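Local coordinates for protein dermonecrotic toxin (Pasteurella multocida, PDB 2EBF) that acts inside host cells as a mitogenic and dermonecrotic toxin that drives bone resorption and is associated with progressive atrophic rhinitis in pigs, at residues E298-D302 / L303-Q307. Sequence-based numbering, arbitrary orientation.
Sequences EVQGD and LGFEQ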
ATOM      1  N   GLU A 298      23.133  -7.966 -21.064  1.00 38.71           N
ATOM      2  CA  GLU A 298      23.812  -9.242 -21.309  1.00 38.66           C
ATOM      3  C   GLU A 298      24.460  -9.777 -20.042  1.00 37.84           C
ATOM      4  O   GLU A 298      24.340 -10.969 -19.743  1.00 38.00           O
ATOM      5  CB  GLU A 298      24.826  -9.147 -22.453  1.00 38.92           C
ATOM      6  CG  GLU A 298      24.155  -9.223 -23.814  1.00 40.99           C
ATOM      7  CD  GLU A 298      25.091  -9.607 -24.948  1.00 42.67           C
ATOM      8  OE1 GLU A 298      26.191 -10.156 -24.693  1.00 43.63           O
ATOM      9  OE2 GLU A 298      24.699  -9.361 -26.109  1.00 44.53           O
ATOM     10  N   VAL A 299      25.128  -8.897 -19.296  1.00 37.14           N
ATOM     11  CA  VAL A 299      25.682  -9.256 -17.985  1.00 36.68           C
ATOM     12  C   VAL A 299      24.583  -9.766 -17.048  1.00 36.60           C
ATOM     13  O   VAL A 299      24.783 -10.750 -16.333  1.00 36.01           O
ATOM     14  CB  VAL A 299      26.451  -8.077 -17.332  1.00 36.77           C
ATOM     15  CG1 VAL A 299      26.806  -8.387 -15.878  1.00 36.91           C
ATOM     16  CG2 VAL A 299      27.719  -7.771 -18.111  1.00 36.50           C
ATOM     17  N   GLN A 300      23.426  -9.103 -17.081  1.00 36.54           N
ATOM     18  CA  GLN A 300      22.276  -9.450 -16.250  1.00 37.27           C
ATOM     19  C   GLN A 300      21.821 -10.894 -16.458  1.00 37.83           C
ATOM     20  O   GLN A 300      21.510 -11.599 -15.494  1.00 37.61           O
ATOM     21  CB  GLN A 300      21.126  -8.481 -16.538  1.00 37.15           C
ATOM     22  CG  GLN A 300      19.824  -8.801 -15.827  1.00 36.52           C
ATOM     23  CD  GLN A 300      18.633  -8.092 -16.433  1.00 35.94           C
ATOM     24  OE1 GLN A 300      17.494  -8.527 -16.265  1.00 38.19           O
ATOM     25  NE2 GLN A 300      18.886  -6.998 -17.139  1.00 33.96           N
ATOM     26  N   GLY A 301      21.782 -11.322 -17.719  1.00 38.50           N
ATOM     27  CA  GLY A 301      21.399 -12.687 -18.064  1.00 39.35           C
ATOM     28  C   GLY A 301      19.988 -13.058 -17.644  1.00 39.95           C
ATOM     29  O   GLY A 301      19.035 -12.317 -17.902  1.00 40.27           O
ATOM     30  N   ASP A 302      19.868 -14.203 -16.979  1.00 40.56           N
ATOM     31  CA  ASP A 302      18.580 -14.754 -16.560  1.00 40.81           C
ATOM     32  C   ASP A 302      18.087 -14.154 -15.241  1.00 40.13           C
ATOM     33  O   ASP A 302      16.977 -14.454 -14.786  1.00 40.66           O
ATOM     34  CB  ASP A 302      18.676 -16.284 -16.448  1.00 41.73           C
ATOM     35  CG  ASP A 302      19.693 -16.742 -15.396  1.00 44.73           C
ATOM     36  OD1 ASP A 302      20.738 -16.070 -15.216  1.00 48.95           O
ATOM     37  OD2 ASP A 302      19.455 -17.787 -14.751  1.00 47.62           O
ATOM     38  N   LEU A 303      18.915 -13.310 -14.629  1.00 38.66           N
ATOM     39  CA  LEU A 303      18.563 -12.649 -13.376  1.00 37.07           C
ATOM     40  C   LEU A 303      17.637 -11.467 -13.634  1.00 36.35           C
ATOM     41  O   LEU A 303      17.501 -11.011 -14.776  1.00 36.26           O
ATOM     42  CB  LEU A 303      19.826 -12.170 -12.646  1.00 36.93           C
ATOM     43  CG  LEU A 303      20.843 -13.216 -12.168  1.00 36.53           C
ATOM     44  CD1 LEU A 303      21.903 -12.559 -11.302  1.00 36.51           C
ATOM     45  CD2 LEU A 303      20.159 -14.336 -11.403  1.00 35.14           C
ATOM     46  N   GLY A 304      16.993 -10.977 -12.575  1.00 35.00           N
ATOM     47  CA  GLY A 304      16.319  -9.682 -12.628  1.00 33.66           C
ATOM     48  C   GLY A 304      17.367  -8.588 -12.579  1.00 32.42           C
ATOM     49  O   GLY A 304      18.453  -8.788 -12.026  1.00 32.49           O
ATOM     50  N   PHE A 305      17.058  -7.431 -13.161  1.00 31.77           N
ATOM     51  CA  PHE A 305      18.038  -6.341 -13.258  1.00 30.81           C
ATOM     52  C   PHE A 305      18.477  -5.893 -11.873  1.00 30.57           C
ATOM     53  O   PHE A 305      19.677  -5.794 -11.579  1.00 30.33           O
ATOM     54  CB  PHE A 305      17.476  -5.159 -14.058  1.00 30.72           C
ATOM     55  CG  PHE A 305      18.487  -4.077 -14.338  1.00 30.50           C
ATOM     56  CD1 PHE A 305      19.218  -4.076 -15.533  1.00 30.25           C
ATOM     57  CD2 PHE A 305      18.706  -3.056 -13.417  1.00 29.54           C
ATOM     58  CE1 PHE A 305      20.153  -3.075 -15.798  1.00 30.10           C
ATOM     59  CE2 PHE A 305      19.638  -2.057 -13.670  1.00 29.84           C
ATOM     60  CZ  PHE A 305      20.366  -2.064 -14.862  1.00 29.98           C
ATOM     61  N   GLU A 306      17.493  -5.628 -11.019  1.00 29.83           N
ATOM     62  CA  GLU A 306      17.762  -5.207  -9.651  1.00 29.44           C
ATOM     63  C   GLU A 306      18.394  -6.334  -8.838  1.00 28.81           C
ATOM     64  O   GLU A 306      19.304  -6.092  -8.053  1.00 28.59           O
ATOM     65  CB  GLU A 306      16.478  -4.707  -8.988  1.00 29.25           C
ATOM     66  CG  GLU A 306      15.898  -3.459  -9.658  1.00 30.01           C
ATOM     67  CD  GLU A 306      14.923  -3.773 -10.785  1.00 30.23           C
ATOM     68  OE1 GLU A 306      14.723  -4.964 -11.108  1.00 28.64           O
ATOM     69  OE2 GLU A 306      14.346  -2.815 -11.340  1.00 30.54           O
ATOM     70  N   GLN A 307      17.909  -7.562  -9.037  1.00 28.75           N
ATOM     71  CA  GLN A 307      18.486  -8.750  -8.395  1.00 28.83           C
ATOM     72  C   GLN A 307      19.994  -8.840  -8.628  1.00 29.21           C
ATOM     73  O   GLN A 307      20.755  -9.204  -7.732  1.00 28.90           O
ATOM     74  CB  GLN A 307      17.817 -10.029  -8.917  1.00 28.77           C
ATOM     75  CG  GLN A 307      18.372 -11.302  -8.277  1.00 28.30           C
ATOM     76  CD  GLN A 307      17.775 -12.577  -8.827  1.00 28.80           C
ATOM     77  OE1 GLN A 307      17.719 -13.598  -8.132  1.00 30.47           O
ATOM     78  NE2 GLN A 307      17.325 -12.535 -10.069  1.00 28.11           N
TER
HETATM   79  O   HOH W   1      16.015 -11.842 -17.118  1.00 45.14           O
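The carbonyl oxygen of L303 takes a hydrogen from a water molecule 2.9 Å away, and the same water donates its other hydrogen to G301 O at 3.2 Å, so that one water ties the first corner of a sharp turn to its closing residue. The bend itself is closed by L303 N, which donates to Q300 O over 3.2 Å; the bond is moderately bent, 149° at the hydrogen, and the donor stands above the carbonyl plane. Together these features illustrate how a helix can stop and another start within a few residues. Helix 288-300 ends at Q300, and a type II' beta turn from Q300 to L303 reverses the chain, with G301 at its first corner, where the positive phi of 61° suits a glycine. G304 then occupies the N-cap position of the short helix 305-309, in the C2 region of this C-terminal fragment of the toxin. Across the turn, the side chain of Q300 reaches over the backbone to the next helix. With CG anti to the backbone N (chi1 175°) and the chain extended beyond it, CG lies 3.4 Å from L303 O, while the terminal amide meets the F305 ring at its edge, close to CD1, with its plane perpendicular to that of the ring. That ring belongs to an aromatic cluster: it is stacked with Y267 and meets Y205 and F309 edge-to-face. On the turn, L303 CB lies 3.4 Å from Q300 O, and the L303 side chain also packs on A308 and lies about 7 Å from a bound glucose unit.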